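Local coordinates for protein glycerophosphodiester phosphodiesterase (Thermotoga maritima, PDB 1O1Z) that belongs to the glycerophosphoryl diester phosphodiesterase family, whose members have a TIM-barrel fold, and carries a bound sodium ion in this crystal structure, at residues V58-D63 and E109-E114; A118-S123 and E141-T146. One frame throughout, in Å; residues are numbered along the deposited sequence.

Contact 1 of 2, residues V58-D63 and E109-E114; sequences VSHDED and EIKERE
Lys-111 and His-60 make most of this small contact, and the lysine is also held by Glu-109, the first residue of 109-114. The side chain of Glu-109 is extended, and its OE2 takes a salt bridge from Lys-111 NZ at 2.9 Å; the ammonium sits well above the carboxylate plane, 53° out of it. Lys-111 turns at its second torsion (chi2 -63°) and then runs straight, which lays its last two atoms obliquely beside the imidazole of His-60. Lys-111 CE comes to 3.4 Å from His-60 CD2, and Lys-111 NZ lies 3.3 Å from His-60 NE2. The far side of the ring is steadied within its own loop: His-60 ND1 donates to Asp-61 OD1 at 2.9 Å, close to the ring plane, and this His-carboxylate bond restrains the ring's rotation. Ser-59 OG also bonds to Asp-61 O at 2.8 Å, meeting a lone pair in the carbonyl plane, a second bond within the loop. Further along, Glu-112 OE2 stays 5.7 Å from Glu-62 OE1; Arg-75 forms salt bridges to both carboxylates and so joins the two segments. The contact lies at the C-terminal end of barrel strand 105-110, where the loop between strands 56-58 and 63-64 comes alongside; the neighbouring strand 43-50 contributes Asp-47 and Arg-49, which pack against Lys-111.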
ATOM      1  N   VAL A  58      -5.835  -2.086  11.231  1.00  8.93           N
ATOM      2  CA  VAL A  58      -5.884  -2.099   9.766  1.00  8.94           C
ATOM      3  C   VAL A  58      -7.289  -1.641   9.328  1.00 10.37           C
ATOM      4  O   VAL A  58      -8.280  -2.350   9.504  1.00 10.37           O
ATOM      5  CB  VAL A  58      -5.537  -3.465   9.203  1.00  9.32           C
ATOM      6  CG1 VAL A  58      -5.602  -3.448   7.666  1.00 12.05           C
ATOM      7  CG2 VAL A  58      -4.162  -3.911   9.671  1.00 11.96           C
ATOM      8  N   SER A  59      -7.391  -0.424   8.790  1.00 10.09           N
ATOM      9  CA  SER A  59      -8.650   0.112   8.299  1.00 10.90           C
ATOM     10  C   SER A  59      -8.353   1.242   7.329  1.00 11.18           C
ATOM     11  O   SER A  59      -7.676   2.196   7.692  1.00 12.30           O
ATOM     12  CB  SER A  59      -9.487   0.670   9.450  1.00 12.40           C
ATOM     13  OG  SER A  59     -10.738   1.188   8.961  1.00 12.79           O
ATOM     14  N   HIS A  60      -8.880   1.141   6.108  1.00  9.71           N
ATOM     15  CA  HIS A  60      -8.757   2.257   5.161  1.00 11.61           C
ATOM     16  C   HIS A  60      -9.470   3.534   5.641  1.00 10.66           C
ATOM     17  O   HIS A  60      -8.861   4.611   5.700  1.00 12.14           O
ATOM     18  CB  HIS A  60      -9.276   1.833   3.788  1.00 11.90           C
ATOM     19  CG  HIS A  60      -9.187   2.923   2.783  1.00 12.79           C
ATOM     20  ND1 HIS A  60     -10.209   3.812   2.560  1.00 17.71           N
ATOM     21  CD2 HIS A  60      -8.155   3.312   1.997  1.00 17.12           C
ATOM     22  CE1 HIS A  60      -9.823   4.692   1.648  1.00 19.26           C
ATOM     23  NE2 HIS A  60      -8.579   4.423   1.305  1.00 17.11           N
ATOM     24  N   ASP A  61     -10.740   3.416   6.006  1.00 10.30           N
ATOM     25  CA  ASP A  61     -11.548   4.544   6.427  1.00 10.17           C
ATOM     26  C   ASP A  61     -11.296   4.831   7.907  1.00  8.20           C
ATOM     27  O   ASP A  61     -10.900   3.936   8.662  1.00 10.49           O
ATOM     28  CB  ASP A  61     -13.029   4.248   6.254  1.00 10.16           C
ATOM     29  CG  ASP A  61     -13.485   4.100   4.795  1.00 15.80           C
ATOM     30  OD1 ASP A  61     -12.726   4.402   3.841  1.00 19.62           O
ATOM     31  OD2 ASP A  61     -14.654   3.736   4.557  1.00 15.54           O
ATOM     32  N   GLU A  62     -11.615   6.039   8.347  1.00 11.07           N
ATOM     33  CA  GLU A  62     -11.434   6.407   9.746  1.00 11.13           C
ATOM     34  C   GLU A  62     -12.576   5.896  10.632  1.00 10.67           C
ATOM     35  O   GLU A  62     -12.507   6.031  11.839  1.00 10.80           O
ATOM     36  CB  GLU A  62     -11.282   7.932   9.913  1.00 14.68           C
ATOM     37  CG  GLU A  62     -12.536   8.741   9.689  1.00 17.60           C
ATOM     38  CD  GLU A  62     -12.403  10.193  10.137  1.00 25.00           C
ATOM     39  OE1 GLU A  62     -11.298  10.630  10.540  1.00 25.81           O
ATOM     40  OE2 GLU A  62     -13.421  10.899  10.080  1.00 33.31           O
ATOM     41  N   ASP A  63     -13.636   5.363  10.029  1.00 10.56           N
ATOM     42  CA  ASP A  63     -14.801   4.858  10.781  1.00 10.12           C
ATOM     43  C   ASP A  63     -15.303   3.552  10.174  1.00 10.45           C
ATOM     44  O   ASP A  63     -14.760   3.068   9.175  1.00 11.17           O
ATOM     45  CB  ASP A  63     -15.896   5.913  10.855  1.00 12.61           C
ATOM     46  CG  ASP A  63     -16.377   6.327   9.504  1.00 18.62           C
ATOM     47  OD1 ASP A  63     -16.614   5.445   8.642  1.00 19.42           O
ATOM     48  OD2 ASP A  63     -16.535   7.527   9.208  1.00 27.81           O
ATOM     49  N   GLU A 109       0.344   1.359   4.087  1.00 10.12           N
ATOM     50  CA  GLU A 109      -0.005   2.742   3.833  1.00  9.46           C
ATOM     51  C   GLU A 109      -0.375   3.381   5.155  1.00 10.69           C
ATOM     52  O   GLU A 109      -1.333   2.980   5.819  1.00 11.33           O
ATOM     53  CB  GLU A 109      -1.128   2.911   2.808  1.00 12.38           C
ATOM     54  CG  GLU A 109      -1.417   4.396   2.598  1.00 14.08           C
ATOM     55  CD  GLU A 109      -2.549   4.755   1.666  1.00 16.03           C
ATOM     56  OE1 GLU A 109      -3.041   3.894   0.917  1.00 20.39           O
ATOM     57  OE2 GLU A 109      -2.959   5.943   1.719  1.00 17.46           O
ATOM     58  N   ILE A 110       0.362   4.419   5.511  1.00 11.24           N
ATOM     59  CA  ILE A 110       0.121   5.156   6.737  1.00 10.49           C
ATOM     60  C   ILE A 110      -0.984   6.160   6.468  1.00 10.56           C
ATOM     61  O   ILE A 110      -0.804   7.101   5.683  1.00 11.81           O
ATOM     62  CB  ILE A 110       1.372   5.915   7.172  1.00 12.40           C
ATOM     63  CG1 ILE A 110       2.620   5.038   7.167  1.00 19.30           C
ATOM     64  CG2 ILE A 110       1.091   6.555   8.534  1.00 13.84           C
ATOM     65  CD1 ILE A 110       2.644   4.074   8.235  1.00 18.08           C
ATOM     66  N   LYS A 111      -2.120   6.021   7.146  1.00 10.74           N
ATOM     67  CA  LYS A 111      -3.234   6.933   6.936  1.00 10.35           C
ATOM     68  C   LYS A 111      -3.237   8.152   7.868  1.00 11.43           C
ATOM     69  O   LYS A 111      -3.934   9.138   7.598  1.00 15.08           O
ATOM     70  CB  LYS A 111      -4.563   6.163   7.103  1.00 11.28           C
ATOM     71  CG  LYS A 111      -4.833   5.128   6.033  1.00 13.64           C
ATOM     72  CD  LYS A 111      -4.963   5.801   4.646  1.00 22.57           C
ATOM     73  CE  LYS A 111      -5.739   5.007   3.639  1.00 31.16           C
ATOM     74  NZ  LYS A 111      -5.786   5.745   2.319  1.00 31.32           N
ATOM     75  N   GLU A 112      -2.487   8.037   8.968  1.00 11.10           N
ATOM     76  CA  GLU A 112      -2.428   9.025  10.047  1.00 15.00           C
ATOM     77  C   GLU A 112      -1.000   9.206  10.524  1.00 11.63           C
ATOM     78  O   GLU A 112      -0.352   8.225  10.903  1.00 12.23           O
ATOM     79  CB  GLU A 112      -3.246   8.517  11.249  1.00 17.14           C
ATOM     80  CG  GLU A 112      -4.668   8.211  10.914  1.00 18.01           C
ATOM     81  CD  GLU A 112      -5.444   7.612  12.076  1.00 15.98           C
ATOM     82  OE1 GLU A 112      -4.813   7.150  13.078  1.00 14.74           O
ATOM     83  OE2 GLU A 112      -6.669   7.591  11.944  1.00 18.46           O
ATOM     84  N   ARG A 113      -0.500  10.447  10.521  1.00 11.20           N
ATOM     85  CA  ARG A 113       0.851  10.707  11.037  1.00  9.93           C
ATOM     86  C   ARG A 113       1.036  10.190  12.445  1.00 10.84           C
ATOM     87  O   ARG A 113       2.092   9.684  12.793  1.00 12.54           O
ATOM     88  CB  ARG A 113       1.204  12.199  10.978  1.00 11.58           C
ATOM     89  CG  ARG A 113       2.411  12.624  11.852  1.00 16.34           C
ATOM     90  CD  ARG A 113       2.740  14.124  11.779  1.00 13.61           C
ATOM     91  NE  ARG A 113       3.416  14.477  10.506  1.00 14.13           N
ATOM     92  CZ  ARG A 113       4.717  14.470  10.332  1.00 16.13           C
ATOM     93  NH1 ARG A 113       5.488  14.060  11.345  1.00 22.32           N
ATOM     94  NH2 ARG A 113       5.261  14.868   9.160  1.00 17.49           N
ATOM     95  N   GLU A 114       0.006  10.310  13.273  1.00 10.84           N
ATOM     96  CA  GLU A 114       0.125   9.876  14.664  1.00 11.09           C
ATOM     97  C   GLU A 114       0.369   8.379  14.842  1.00 11.29           C
ATOM     98  O   GLU A 114       0.784   7.957  15.911  1.00 14.12           O
ATOM     99  CB  GLU A 114      -1.092  10.336  15.478  1.00 12.81           C
ATOM    100  CG  GLU A 114      -2.431   9.837  14.977  1.00 13.60           C
ATOM    101  CD  GLU A 114      -3.131  10.796  13.992  1.00 17.04           C
ATOM    102  OE1 GLU A 114      -2.474  11.628  13.293  1.00 13.65           O
ATOM    103  OE2 GLU A 114      -4.389  10.712  13.890  1.00 14.52           O
TER

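Contact 2 of 2, residues A118-S123 and E141-T146; sequences AVLEIS and EKFKGT. With NA (sodium ion), chain B.
A type II beta turn, Phe-143 to Thr-146, leads out of helix 136-142, and Leu-120 of helix 116-123 packs against its first and last residues and against the carbonyl of Lys-142. The leucine's two methyls divide the work. CD1 lies over one face of the Phe-143 ring in a CH-pi contact, 4.1 Å from the ring centroid, and also comes 3.5 Å from Lys-142 O. CD2 reaches Phe-143 CE2 at 3.6 Å and Thr-146 CG2 at 3.9 Å. Thr-146 grips Phe-143 O twice: OG1 at 2.7 Å, on a lone pair in the carbonyl plane, and the backbone N. With OG1 held between the backbone N and carbonyl carbon (chi1 74°), CG2 is left to face the leucine. Further along the other segment, Ser-123 OG and N reach Val-119 O from opposite faces of its plane, while Ser-123 O binds the sodium ion at 2.4 Å, together with Arg-126 O and a water. Helix 116-123 and the turn after helix 136-142 both pack on strand 129-133 of the barrel, whose Phe-131 touches Val-119, Phe-143 and Thr-146.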
ATOM      1  N   ALA A 118       4.309   4.223  16.276  1.00  9.46           N
ATOM      2  CA  ALA A 118       3.888   2.874  16.633  1.00 10.25           C
ATOM      3  C   ALA A 118       4.132   1.859  15.518  1.00 10.59           C
ATOM      4  O   ALA A 118       4.515   0.724  15.773  1.00 13.22           O
ATOM      5  CB  ALA A 118       2.427   2.869  17.036  1.00 13.83           C
ATOM      6  N   VAL A 119       3.914   2.269  14.284  1.00  9.92           N
ATOM      7  CA  VAL A 119       4.160   1.412  13.137  1.00  9.22           C
ATOM      8  C   VAL A 119       5.657   1.103  13.039  1.00 10.22           C
ATOM      9  O   VAL A 119       6.027  -0.039  12.817  1.00 11.41           O
ATOM     10  CB  VAL A 119       3.666   2.059  11.832  1.00 11.11           C
ATOM     11  CG1 VAL A 119       4.195   1.321  10.609  1.00 13.22           C
ATOM     12  CG2 VAL A 119       2.140   2.102  11.830  1.00 12.05           C
ATOM     13  N   LEU A 120       6.499   2.111  13.187  1.00  9.43           N
ATOM     14  CA  LEU A 120       7.947   1.903  13.096  1.00 10.91           C
ATOM     15  C   LEU A 120       8.438   0.965  14.190  1.00 11.93           C
ATOM     16  O   LEU A 120       9.282   0.118  13.940  1.00 13.74           O
ATOM     17  CB  LEU A 120       8.688   3.226  13.090  1.00 12.23           C
ATOM     18  CG  LEU A 120       8.516   3.955  11.751  1.00 13.84           C
ATOM     19  CD1 LEU A 120       8.907   5.421  11.858  1.00 19.76           C
ATOM     20  CD2 LEU A 120       9.353   3.216  10.647  1.00 17.29           C
ATOM     21  N   GLU A 121       7.893   1.091  15.396  1.00 10.53           N
ATOM     22  CA  GLU A 121       8.329   0.242  16.485  1.00 12.76           C
ATOM     23  C   GLU A 121       7.988  -1.217  16.219  1.00 10.61           C
ATOM     24  O   GLU A 121       8.855  -2.107  16.371  1.00 12.89           O
ATOM     25  CB  GLU A 121       7.731   0.744  17.808  1.00 15.04           C
ATOM     26  CG  GLU A 121       8.266   0.026  19.034  1.00 25.00           C
ATOM     27  CD  GLU A 121       9.781   0.126  19.177  1.00 27.14           C
ATOM     28  OE1 GLU A 121      10.376   1.184  18.827  1.00 33.36           O
ATOM     29  OE2 GLU A 121      10.394  -0.864  19.643  1.00 43.88           O
ATOM     30  N   ILE A 122       6.751  -1.495  15.789  1.00 10.55           N
ATOM     31  CA  ILE A 122       6.330  -2.867  15.572  1.00 12.54           C
ATOM     32  C   ILE A 122       7.034  -3.456  14.349  1.00 12.77           C
ATOM     33  O   ILE A 122       7.244  -4.677  14.248  1.00 13.48           O
ATOM     34  CB  ILE A 122       4.798  -2.984  15.457  1.00 17.27           C
ATOM     35  CG1 ILE A 122       4.401  -4.467  15.558  1.00 29.34           C
ATOM     36  CG2 ILE A 122       4.289  -2.362  14.213  1.00 21.75           C
ATOM     37  N   SER A 123       7.467  -2.590  13.444  1.00 10.61           N
ATOM     38  CA  SER A 123       8.098  -3.021  12.210  1.00  9.98           C
ATOM     39  C   SER A 123       9.577  -3.346  12.365  1.00 11.83           C
ATOM     40  O   SER A 123      10.177  -3.904  11.456  1.00 10.27           O
ATOM     41  CB  SER A 123       7.882  -1.976  11.131  1.00 12.39           C
ATOM     42  OG  SER A 123       6.485  -1.846  10.840  1.00 13.66           O
ATOM     43  N   GLU A 141      10.652  12.803   6.710  1.00  8.27           N
ATOM     44  CA  GLU A 141      11.054  13.177   8.050  1.00  8.34           C
ATOM     45  C   GLU A 141      11.255  12.002   8.993  1.00 10.37           C
ATOM     46  O   GLU A 141      12.158  12.033   9.842  1.00 12.45           O
ATOM     47  CB  GLU A 141      10.017  14.143   8.636  1.00  8.65           C
ATOM     48  CG  GLU A 141       9.989  15.478   7.931  1.00  9.98           C
ATOM     49  CD  GLU A 141       8.746  16.308   8.219  1.00 11.80           C
ATOM     50  OE1 GLU A 141       8.004  15.956   9.170  1.00 14.23           O
ATOM     51  OE2 GLU A 141       8.512  17.317   7.506  1.00 11.48           O
ATOM     52  N   LYS A 142      10.404  10.993   8.892  1.00  9.12           N
ATOM     53  CA  LYS A 142      10.360   9.930   9.910  1.00 10.17           C
ATOM     54  C   LYS A 142      10.745   8.555   9.413  1.00 11.53           C
ATOM     55  O   LYS A 142      11.008   7.662  10.238  1.00 12.86           O
ATOM     56  CB  LYS A 142       8.968   9.849  10.548  1.00 12.47           C
ATOM     57  CG  LYS A 142       8.646  11.048  11.412  1.00 18.11           C
ATOM     58  CD  LYS A 142       7.367  10.866  12.226  1.00 25.63           C
ATOM     59  CE  LYS A 142       7.569  10.005  13.438  1.00 33.95           C
ATOM     60  NZ  LYS A 142       8.086  10.801  14.597  1.00 30.27           N
ATOM     61  N   PHE A 143      10.797   8.352   8.096  1.00  8.89           N
ATOM     62  CA  PHE A 143      10.994   7.000   7.539  1.00  9.72           C
ATOM     63  C   PHE A 143      12.351   6.808   6.870  1.00 10.36           C
ATOM     64  O   PHE A 143      12.569   5.824   6.178  1.00 10.57           O
ATOM     65  CB  PHE A 143       9.818   6.649   6.629  1.00  7.56           C
ATOM     66  CG  PHE A 143       8.542   6.356   7.387  1.00  8.24           C
ATOM     67  CD1 PHE A 143       7.766   7.384   7.899  1.00 10.77           C
ATOM     68  CD2 PHE A 143       8.151   5.050   7.633  1.00 12.03           C
ATOM     69  CE1 PHE A 143       6.628   7.108   8.626  1.00 10.33           C
ATOM     70  CE2 PHE A 143       7.006   4.773   8.372  1.00 14.46           C
ATOM     71  CZ  PHE A 143       6.229   5.801   8.848  1.00 12.15           C
ATOM     72  N   LYS A 144      13.285   7.729   7.088  1.00  9.85           N
ATOM     73  CA  LYS A 144      14.624   7.489   6.591  1.00 11.32           C
ATOM     74  C   LYS A 144      15.171   6.202   7.182  1.00 11.64           C
ATOM     75  O   LYS A 144      14.922   5.880   8.338  1.00 13.99           O
ATOM     76  CB  LYS A 144      15.562   8.645   6.875  1.00 12.59           C
ATOM     77  CG  LYS A 144      15.239   9.960   6.171  1.00 13.77           C
ATOM     78  CD  LYS A 144      15.170   9.759   4.674  1.00 16.97           C
ATOM     79  CE  LYS A 144      15.187  11.023   3.876  1.00 24.32           C
ATOM     80  NZ  LYS A 144      15.190  10.611   2.448  1.00 21.62           N
ATOM     81  N   GLY A 145      15.925   5.479   6.368  1.00 12.06           N
ATOM     82  CA  GLY A 145      16.429   4.178   6.788  1.00 13.86           C
ATOM     83  C   GLY A 145      15.458   3.012   6.698  1.00 13.83           C
ATOM     84  O   GLY A 145      15.740   1.908   7.178  1.00 14.92           O
ATOM     85  N   THR A 146      14.310   3.242   6.076  1.00 11.15           N
ATOM     86  CA  THR A 146      13.342   2.210   5.720  1.00 10.21           C
ATOM     87  C   THR A 146      13.054   2.351   4.229  1.00  9.94           C
ATOM     88  O   THR A 146      13.395   3.386   3.622  1.00 13.41           O
ATOM     89  CB  THR A 146      12.000   2.358   6.472  1.00 10.85           C
ATOM     90  OG1 THR A 146      11.226   3.464   5.941  1.00 13.31           O
ATOM     91  CG2 THR A 146      12.174   2.604   7.964  1.00 16.97           C
TER
HETATM   92 NA    NA B 602      11.674  -3.904   9.624  1.00 15.17          NA
HETATM   93  O   HOH W   1      10.987  -1.640   9.350  1.00 21.69           O

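Contact 1 comes first along the chain and closes before contact 2 opens, their centres about 15 Å apart. Strand 105-110 carries the start of segment 109-114 of contact 1, and helix 116-123, next in the chain, carries one side of contact 2. The two also touch. Ile-110 CD1 packs against Phe-143 CZ at 4.0 Å and also meets Val-119, while Arg-113 NH2 makes a salt bridge to Glu-141 OE1 at 3.0 Å. Contact 1 joins loops at the C-terminal end of a strand, whereas contact 2 belongs to the outer helical layer, and Ile-110 and Arg-113 tie the two levels together.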